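PDB 7AGL: N-acetylmuramoyl-L-alanine amidase from Mycobacteroides abscessus, which probably hydrolyses the amide bond between N-acetylmuramic acid and L-alanine in peptidoglycan, using a bound zinc ion. Local coordinates for residues Val10-Gly15 / Leu61-Leu66; Ile93-Asn98 / Ala173-Val178; Asp143-Ala148 / Ala204-Gln209. All blocks are in the same frame, centred on the assembly; numbering follows the deposited sequence.

Contact 1. Residues Val10-Gly15 / Leu61-Leu66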
loop_
_atom_site.group_PDB
_atom_site.type_symbol
_atom_site.label_atom_id
_atom_site.label_comp_id
_atom_site.label_asym_id
_atom_site.label_seq_id
_atom_site.Cartn_x
_atom_site.Cartn_y
_atom_site.Cartn_z
ATOM N N VAL A 10 2.690 12.843 -5.017
ATOM C CA VAL A 10 2.419 11.460 -4.634
ATOM C C VAL A 10 1.984 11.437 -3.169
ATOM O O VAL A 10 2.640 12.061 -2.320
ATOM C CB VAL A 10 3.650 10.559 -4.854
ATOM C CG1 VAL A 10 3.393 9.133 -4.336
ATOM C CG2 VAL A 10 4.017 10.546 -6.346
ATOM N N VAL A 11 0.887 10.715 -2.872
ATOM C CA VAL A 11 0.449 10.482 -1.490
ATOM C C VAL A 11 0.740 9.031 -1.122
ATOM O O VAL A 11 0.484 8.103 -1.912
ATOM C CB VAL A 11 -1.047 10.809 -1.261
ATOM C CG1 VAL A 11 -1.389 10.710 0.220
ATOM C CG2 VAL A 11 -1.380 12.196 -1.782
ATOM N N LEU A 12 1.282 8.838 0.082
ATOM C CA LEU A 12 1.712 7.529 0.563
ATOM C C LEU A 12 0.889 7.143 1.776
ATOM O O LEU A 12 0.723 7.956 2.693
ATOM C CB LEU A 12 3.198 7.554 0.941
ATOM C CG LEU A 12 4.162 7.927 -0.187
ATOM C CD1 LEU A 12 5.577 8.127 0.358
ATOM C CD2 LEU A 12 4.152 6.840 -1.256
ATOM N N ASP A 13 0.391 5.906 1.799
ATOM C CA ASP A 13 -0.461 5.444 2.901
ATOM C C ASP A 13 0.161 4.234 3.588
ATOM O O ASP A 13 0.069 3.107 3.059
ATOM C CB ASP A 13 -1.856 5.096 2.365
ATOM C CG ASP A 13 -2.703 4.350 3.381
ATOM O OD1 ASP A 13 -2.691 4.780 4.549
ATOM O OD2 ASP A 13 -3.374 3.360 2.989
ATOM N N PRO A 14 0.836 4.403 4.765
ATOM C CA PRO A 14 1.282 3.229 5.528
ATOM C C PRO A 14 0.092 2.595 6.232
ATOM O O PRO A 14 -0.501 3.174 7.150
ATOM C CB PRO A 14 2.303 3.818 6.518
ATOM C CG PRO A 14 1.997 5.300 6.608
ATOM C CD PRO A 14 1.011 5.662 5.522
ATOM N N GLY A 15 -0.262 1.387 5.791
ATOM C CA GLY A 15 -1.506 0.784 6.231
ATOM C C GLY A 15 -1.556 0.573 7.734
ATOM O O GLY A 15 -0.546 0.306 8.383
ATOM N N LEU A 61 10.831 5.672 4.235
ATOM C CA LEU A 61 11.943 5.550 3.302
ATOM C C LEU A 61 11.515 5.909 1.885
ATOM O O LEU A 61 12.263 6.572 1.155
ATOM C CB LEU A 61 12.516 4.129 3.353
ATOM C CG LEU A 61 13.102 3.710 4.702
ATOM C CD1 LEU A 61 13.434 2.228 4.657
ATOM C CD2 LEU A 61 14.351 4.534 5.053
ATOM N N ILE A 62 10.314 5.476 1.477
ATOM C CA ILE A 62 9.778 5.880 0.176
ATOM C C ILE A 62 9.692 7.400 0.084
ATOM O O ILE A 62 10.118 8.004 -0.913
ATOM C CB ILE A 62 8.401 5.235 -0.071
ATOM C CG1 ILE A 62 8.533 3.711 -0.165
ATOM C CG2 ILE A 62 7.798 5.775 -1.354
ATOM C CD1 ILE A 62 7.192 2.996 -0.095
ATOM N N ARG A 63 9.133 8.039 1.122
ATOM C CA ARG A 63 8.951 9.492 1.102
ATOM C C ARG A 63 10.283 10.203 0.935
ATOM O O ARG A 63 10.414 11.123 0.122
ATOM C CB ARG A 63 8.264 9.988 2.382
ATOM C CG ARG A 63 7.745 11.433 2.209
ATOM C CD ARG A 63 8.182 12.477 3.265
ATOM N NE ARG A 63 9.482 12.257 3.899
ATOM C CZ ARG A 63 10.586 12.974 3.676
ATOM N NH1 ARG A 63 10.588 13.971 2.802
ATOM N NH2 ARG A 63 11.705 12.690 4.340
ATOM N N GLN A 64 11.286 9.779 1.702
ATOM C CA GLN A 64 12.594 10.415 1.633
ATOM C C GLN A 64 13.185 10.324 0.228
ATOM O O GLN A 64 13.748 11.305 -0.282
ATOM C CB GLN A 64 13.518 9.766 2.661
ATOM C CG GLN A 64 14.855 10.457 2.855
ATOM C CD GLN A 64 15.786 9.648 3.744
ATOM O OE1 GLN A 64 15.513 8.480 4.053
ATOM N NE2 GLN A 64 16.894 10.262 4.161
ATOM N N GLN A 65 13.067 9.157 -0.413
ATOM C CA GLN A 65 13.612 8.990 -1.756
ATOM C C GLN A 65 12.859 9.849 -2.765
ATOM O O GLN A 65 13.475 10.478 -3.635
ATOM C CB GLN A 65 13.565 7.513 -2.154
ATOM C CG GLN A 65 14.395 6.597 -1.256
ATOM C CD GLN A 65 14.186 5.122 -1.569
ATOM O OE1 GLN A 65 13.936 4.746 -2.715
ATOM N NE2 GLN A 65 14.289 4.282 -0.550
ATOM N N LEU A 66 11.527 9.899 -2.655
ATOM C CA LEU A 66 10.741 10.715 -3.580
ATOM C C LEU A 66 11.064 12.192 -3.417
ATOM O O LEU A 66 11.197 12.918 -4.410
ATOM C CB LEU A 66 9.239 10.481 -3.375
ATOM C CG LEU A 66 8.714 9.116 -3.828
ATOM C CD1 LEU A 66 7.269 8.952 -3.371
ATOM C CD2 LEU A 66 8.851 8.987 -5.355
#
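L12 of strand 9-14 reaches across to I62, R63 and L66 on helix 51-68, and every contact made is one of van der Waals packing. The CD1 methyl does most of the work. It sits against the CG2 branch of I62 (3.7 Å from L12 CD1), while L12 CD2 lies almost as near to the same branch, so the leucine fork closes over that methyl. With CG beside the backbone N (chi1 -60°) and chi2 extended, L12 CD1 is carried on to the helix backbone, 3.6 Å from R63 N. Two residues back along the strand, on the same face, V10 CG1 meets L66 CD1 at 4.0 Å, the two side chains crossing at about a right angle.

The short axes run nearly antiparallel, at 165°. This is the strand-to-helix packing of a beta-alpha-beta crossover, for the chain returns in strand 72-75, parallel to and beside 9-14; the first strand leads to the zinc ligand H16, and the helix starts at another, E51. The carboxylate of D13, on the other face of the strand, is held by a salt bridge to R90 and hydrogen bonds to T76 and S104.

With no hydrogen bond across it, the contact depends on shape and burial.

Contact 2. Residues Ile93-Asn98 / Ala173-Val178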
loop_
_atom_site.group_PDB
_atom_site.type_symbol
_atom_site.label_atom_id
_atom_site.label_comp_id
_atom_site.label_asym_id
_atom_site.label_seq_id
_atom_site.Cartn_x
_atom_site.Cartn_y
_atom_site.Cartn_z
ATOM N N ILE A 93 -8.308 12.016 2.490
ATOM C CA ILE A 93 -7.061 12.767 2.626
ATOM C C ILE A 93 -6.242 12.655 1.347
ATOM O O ILE A 93 -5.744 13.654 0.818
ATOM C CB ILE A 93 -6.261 12.278 3.852
ATOM C CG1 ILE A 93 -6.953 12.667 5.176
ATOM C CG2 ILE A 93 -4.831 12.818 3.797
ATOM C CD1 ILE A 93 -6.458 11.831 6.343
ATOM N N GLU A 94 -6.106 11.432 0.815
ATOM C CA GLU A 94 -5.377 11.250 -0.440
ATOM C C GLU A 94 -5.967 12.110 -1.545
ATOM O O GLU A 94 -5.239 12.820 -2.253
ATOM C CB GLU A 94 -5.394 9.774 -0.845
ATOM C CG GLU A 94 -4.590 8.894 0.085
ATOM C CD GLU A 94 -5.016 7.433 0.042
ATOM O OE1 GLU A 94 -5.930 7.086 -0.746
ATOM O OE2 GLU A 94 -4.433 6.631 0.803
ATOM N N ASN A 95 -7.289 12.045 -1.720
ATOM C CA ASN A 95 -7.922 12.770 -2.816
ATOM C C ASN A 95 -7.743 14.277 -2.665
ATOM O O ASN A 95 -7.644 14.991 -3.669
ATOM C CB ASN A 95 -9.406 12.399 -2.894
ATOM C CG ASN A 95 -9.619 10.978 -3.375
ATOM O OD1 ASN A 95 -8.799 10.429 -4.128
ATOM N ND2 ASN A 95 -10.717 10.364 -2.939
ATOM N N SER A 96 -7.650 14.773 -1.425
ATOM C CA SER A 96 -7.562 16.212 -1.189
ATOM C C SER A 96 -6.274 16.829 -1.728
ATOM O O SER A 96 -6.212 18.050 -1.894
ATOM C CB SER A 96 -7.691 16.512 0.313
ATOM O OG SER A 96 -6.478 16.266 1.017
ATOM N N TYR A 97 -5.258 16.028 -2.030
ATOM C CA TYR A 97 -3.998 16.557 -2.547
ATOM C C TYR A 97 -3.948 16.622 -4.075
ATOM O O TYR A 97 -2.912 17.012 -4.623
ATOM C CB TYR A 97 -2.823 15.719 -2.037
ATOM C CG TYR A 97 -2.503 15.936 -0.574
ATOM C CD1 TYR A 97 -1.804 17.071 -0.165
ATOM C CD2 TYR A 97 -2.891 15.013 0.400
ATOM C CE1 TYR A 97 -1.510 17.293 1.173
ATOM C CE2 TYR A 97 -2.578 15.215 1.742
ATOM C CZ TYR A 97 -1.890 16.361 2.120
ATOM O OH TYR A 97 -1.579 16.585 3.452
ATOM N N ASN A 98 -5.039 16.277 -4.769
ATOM C CA ASN A 98 -5.027 16.145 -6.226
ATOM C C ASN A 98 -3.773 15.419 -6.731
ATOM O O ASN A 98 -3.106 15.896 -7.661
ATOM C CB ASN A 98 -5.141 17.525 -6.877
ATOM C CG ASN A 98 -5.583 17.450 -8.323
ATOM O OD1 ASN A 98 -6.135 16.442 -8.761
ATOM N ND2 ASN A 98 -5.348 18.526 -9.075
ATOM N N ALA A 173 -10.937 5.793 -4.505
ATOM C CA ALA A 173 -9.871 6.580 -5.111
ATOM C C ALA A 173 -10.387 7.413 -6.283
ATOM O O ALA A 173 -11.108 6.905 -7.147
ATOM C CB ALA A 173 -8.748 5.657 -5.588
ATOM N N GLN A 174 -10.014 8.699 -6.310
ATOM C CA GLN A 174 -10.288 9.576 -7.447
ATOM C C GLN A 174 -9.055 9.815 -8.323
ATOM O O GLN A 174 -9.129 10.588 -9.291
ATOM C CB GLN A 174 -10.856 10.916 -6.943
ATOM C CG GLN A 174 -12.149 10.755 -6.145
ATOM C CD GLN A 174 -13.281 10.194 -6.997
ATOM O OE1 GLN A 174 -13.473 10.603 -8.140
ATOM N NE2 GLN A 174 -14.010 9.235 -6.450
ATOM N N HIS A 175 -7.937 9.174 -8.014
ATOM C CA HIS A 175 -6.669 9.336 -8.711
ATOM C C HIS A 175 -6.029 7.963 -8.811
ATOM O O HIS A 175 -6.425 7.045 -8.088
ATOM C CB HIS A 175 -5.760 10.323 -7.963
ATOM C CG HIS A 175 -6.412 11.653 -7.758
ATOM N ND1 HIS A 175 -7.221 11.923 -6.673
ATOM C CD2 HIS A 175 -6.481 12.740 -8.561
ATOM C CE1 HIS A 175 -7.716 13.145 -6.789
ATOM N NE2 HIS A 175 -7.276 13.664 -7.921
ATOM N N PRO A 176 -5.056 7.780 -9.709
ATOM C CA PRO A 176 -4.460 6.445 -9.856
ATOM C C PRO A 176 -3.856 5.973 -8.541
ATOM O O PRO A 176 -3.099 6.697 -7.877
ATOM C CB PRO A 176 -3.395 6.645 -10.942
ATOM C CG PRO A 176 -3.870 7.827 -11.718
ATOM C CD PRO A 176 -4.478 8.731 -10.679
ATOM N N LYS A 177 -4.203 4.751 -8.153
ATOM C CA LYS A 177 -3.827 4.260 -6.835
ATOM C C LYS A 177 -3.608 2.757 -6.900
ATOM O O LYS A 177 -4.331 2.047 -7.595
ATOM C CB LYS A 177 -4.907 4.598 -5.788
ATOM C CG LYS A 177 -4.583 4.048 -4.382
ATOM C CD LYS A 177 -5.653 4.415 -3.368
ATOM C CE LYS A 177 -5.271 3.900 -1.995
ATOM N NZ LYS A 177 -6.220 4.420 -0.939
ATOM N N VAL A 178 -2.603 2.276 -6.166
ATOM C CA VAL A 178 -2.409 0.848 -5.972
ATOM C C VAL A 178 -2.155 0.605 -4.495
ATOM O O VAL A 178 -1.707 1.499 -3.763
ATOM C CB VAL A 178 -1.249 0.280 -6.840
ATOM C CG1 VAL A 178 -1.580 0.417 -8.324
ATOM C CG2 VAL A 178 0.076 0.972 -6.505
HETATM O O HOH W 1 -5.601 4.713 1.943
HETATM O O HOH W 2 -6.712 8.441 -5.341
#
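E94, on helix 87-96, meets K177 where strand 177-184 enters the central mixed sheet, and N95 and N98 hold the loop before that strand. The contact thus joins a helix on one face of an alpha/beta sheet to the start of one of its strands, and its two ends differ sharply in character.

The inner end is buried and charged. K177, extended along its whole length, brings NZ to 2.7 Å from E94 OE1, a salt bridge that uses the syn lone pair of the carboxylate oxygen. The two side chains cross at about a right angle. Water 1 closes the other route, donating to E94 OE2 and accepting from K177 NZ, while G169 O takes a further bond from the ammonium. Gripped in this way, the buried lysine probably stays charged.

Toward solvent the grip passes to amides and an imidazole, whose own bonds are weak. The hub is N95 OD1, which accepts the backbone N of Q174 at 3.0 Å; that donor stands above the carbonyl plane, 35° out of it. The same oxygen lies at the edge of the H175 ring and takes a weak bond from ND1 at 3.3 Å. N95 ND2, for its part, binds L172 O, so both ends of the amide are tied to the loop. The long arm of Q174 turns away at its end.

N98, where the chain first leaves helical backbone angles, with positive phi, supplies the outermost link. Its backbone C lies over one face of the imidazole, offset toward the rim, and its side-chain amide is turned 64° from the ring as N98 OD1 weakly accepts H175 NE2 at 3.1 Å.

Contact 3. Residues Asp143-Ala148 / Ala204-Gln209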
loop_
_atom_site.group_PDB
_atom_site.type_symbol
_atom_site.label_atom_id
_atom_site.label_comp_id
_atom_site.label_asym_id
_atom_site.label_seq_id
_atom_site.Cartn_x
_atom_site.Cartn_y
_atom_site.Cartn_z
ATOM N N ASP A 143 5.630 -4.857 -12.611
ATOM C CA ASP A 143 6.831 -5.031 -13.431
ATOM C C ASP A 143 8.079 -4.502 -12.735
ATOM O O ASP A 143 9.138 -5.136 -12.780
ATOM C CB ASP A 143 6.656 -4.322 -14.771
ATOM C CG ASP A 143 5.686 -5.027 -15.688
ATOM O OD1 ASP A 143 5.308 -6.177 -15.397
ATOM O OD2 ASP A 143 5.295 -4.416 -16.708
ATOM N N SER A 144 7.981 -3.324 -12.116
ATOM C CA SER A 144 9.136 -2.711 -11.466
ATOM C C SER A 144 9.560 -3.492 -10.226
ATOM O O SER A 144 10.761 -3.657 -9.970
ATOM C CB SER A 144 8.817 -1.259 -11.087
ATOM O OG SER A 144 8.684 -0.422 -12.231
ATOM N N LEU A 145 8.588 -3.964 -9.436
ATOM C CA LEU A 145 8.923 -4.759 -8.254
ATOM C C LEU A 145 9.630 -6.047 -8.651
ATOM O O LEU A 145 10.645 -6.423 -8.048
ATOM C CB LEU A 145 7.661 -5.074 -7.443
ATOM C CG LEU A 145 6.952 -3.878 -6.803
ATOM C CD1 LEU A 145 5.653 -4.299 -6.102
ATOM C CD2 LEU A 145 7.865 -3.158 -5.810
ATOM N N GLN A 146 9.116 -6.733 -9.672
ATOM C CA GLN A 146 9.741 -7.983 -10.089
ATOM C C GLN A 146 11.101 -7.736 -10.732
ATOM O O GLN A 146 12.036 -8.523 -10.536
ATOM C CB GLN A 146 8.820 -8.746 -11.042
ATOM C CG GLN A 146 9.407 -10.088 -11.459
ATOM C CD GLN A 146 8.380 -11.000 -12.100
ATOM O OE1 GLN A 146 7.417 -10.537 -12.708
ATOM N NE2 GLN A 146 8.575 -12.304 -11.947
ATOM N N ALA A 147 11.233 -6.648 -11.497
ATOM C CA ALA A 147 12.523 -6.327 -12.103
ATOM C C ALA A 147 13.573 -6.015 -11.043
ATOM O O ALA A 147 14.764 -6.270 -11.265
ATOM C CB ALA A 147 12.370 -5.156 -13.073
ATOM N N ALA A 148 13.151 -5.480 -9.889
ATOM C CA ALA A 148 14.023 -5.220 -8.746
ATOM C C ALA A 148 14.444 -6.493 -8.015
ATOM O O ALA A 148 15.224 -6.402 -7.055
ATOM C CB ALA A 148 13.332 -4.261 -7.766
ATOM N N ALA A 204 11.529 -0.219 -0.403
ATOM C CA ALA A 204 11.181 1.163 -0.717
ATOM C C ALA A 204 11.740 1.570 -2.074
ATOM O O ALA A 204 11.043 2.219 -2.862
ATOM C CB ALA A 204 11.693 2.102 0.383
ATOM N N GLN A 205 13.005 1.219 -2.351
ATOM C CA GLN A 205 13.614 1.569 -3.636
ATOM C C GLN A 205 12.816 0.988 -4.787
ATOM O O GLN A 205 12.631 1.642 -5.824
ATOM C CB GLN A 205 15.050 1.060 -3.695
ATOM C CG GLN A 205 15.983 1.765 -2.757
ATOM C CD GLN A 205 17.367 1.175 -2.825
ATOM O OE1 GLN A 205 17.949 1.057 -3.912
ATOM N NE2 GLN A 205 17.899 0.775 -1.671
ATOM N N ALA A 206 12.330 -0.244 -4.617
ATOM C CA ALA A 206 11.586 -0.908 -5.681
ATOM C C ALA A 206 10.251 -0.216 -5.920
ATOM O O ALA A 206 9.859 0.001 -7.069
ATOM C CB ALA A 206 11.375 -2.380 -5.331
ATOM N N VAL A 207 9.543 0.137 -4.840
ATOM C CA VAL A 207 8.303 0.897 -4.978
ATOM C C VAL A 207 8.569 2.221 -5.678
ATOM O O VAL A 207 7.815 2.628 -6.576
ATOM C CB VAL A 207 7.656 1.095 -3.598
ATOM C CG1 VAL A 207 6.477 2.082 -3.674
ATOM C CG2 VAL A 207 7.204 -0.267 -3.051
ATOM N N VAL A 208 9.640 2.920 -5.282
ATOM C CA VAL A 208 9.974 4.185 -5.929
ATOM C C VAL A 208 10.214 3.980 -7.423
ATOM O O VAL A 208 9.756 4.777 -8.246
ATOM C CB VAL A 208 11.182 4.845 -5.235
ATOM C CG1 VAL A 208 11.738 5.980 -6.084
ATOM C CG2 VAL A 208 10.758 5.372 -3.864
ATOM N N GLN A 209 10.928 2.913 -7.799
ATOM C CA GLN A 209 11.123 2.631 -9.223
ATOM C C GLN A 209 9.788 2.461 -9.942
ATOM O O GLN A 209 9.612 2.941 -11.068
ATOM C CB GLN A 209 12.004 1.391 -9.404
ATOM C CG GLN A 209 13.466 1.688 -9.160
ATOM C CD GLN A 209 14.325 0.443 -9.014
ATOM O OE1 GLN A 209 13.827 -0.679 -8.947
ATOM N NE2 GLN A 209 15.632 0.647 -8.957
HETATM O O HOH W 3 12.599 -2.088 -10.886
#
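The packing of helix 132-147 against helix 197-215 turns on A206, whose CB methyl is met by L145 of the other helix and by A148, just past that helix's end. L145 CD2 comes to 3.6 Å from A206 CB, and the methyl of A148 approaches A206 CB to the same distance. Because the residue at the centre is so small, the short helix axes can come within 8.1 Å of each other, crossing at 140°. L145 reaches its place from an initial direction that does not point at the neighbouring helix: CG lies anti to the carbonyl carbon (chi1 -66°), which swings the CD2 branch over the backbone between A206 and V207. There it also touches V207 CG2, at 4.1 Å.

Both helices lie on the same face of the mixed sheet, and the inner side of their interface rests on strand 177-184, where L145 touches V180 and V207 touches L182. A loop residue, L150, adds to the apolar cluster by touching both L145 and A206.

Away from the sheet the chemistry turns polar. S144 packs beside the backbone of Q209 with no hydrogen bond across the gap; its hydroxyl is instead bonded to T140 O, one turn back in its own helix. The extended side chain of Q209 carries its carbonyl over to the methyl of A148, with Q209 OE1 3.8 Å from A148 CB. Water 3 then links the helices, donating one proton to S144 O at 2.6 Å and the other to Q209 OE1 at 2.7 Å.

Overall arrangement
The three contacts illustrate how chemistry follows depth in an alpha/beta fold. Contact 1 is buried and held by apolar side-chain packing, without a hydrogen bond between its segments, whereas contacts 2 and 3 each run from a buried part out to solvent. Contacts 1 and 3 lie on one face of the mixed sheet and meet directly, since I62 and Q65 of helix 51-68 pack against A204 and its neighbours in helix 197-215. Contact 2 occupies the opposite face, where E94 and Y97 lean on V11 of strand 9-14. Strand 177-184 serves both faces, through K177 in contact 2 and through V180 and L182 beneath contact 3. Only contact 2 bonds its segments directly, by charge and amides; contact 3 has a bridging water.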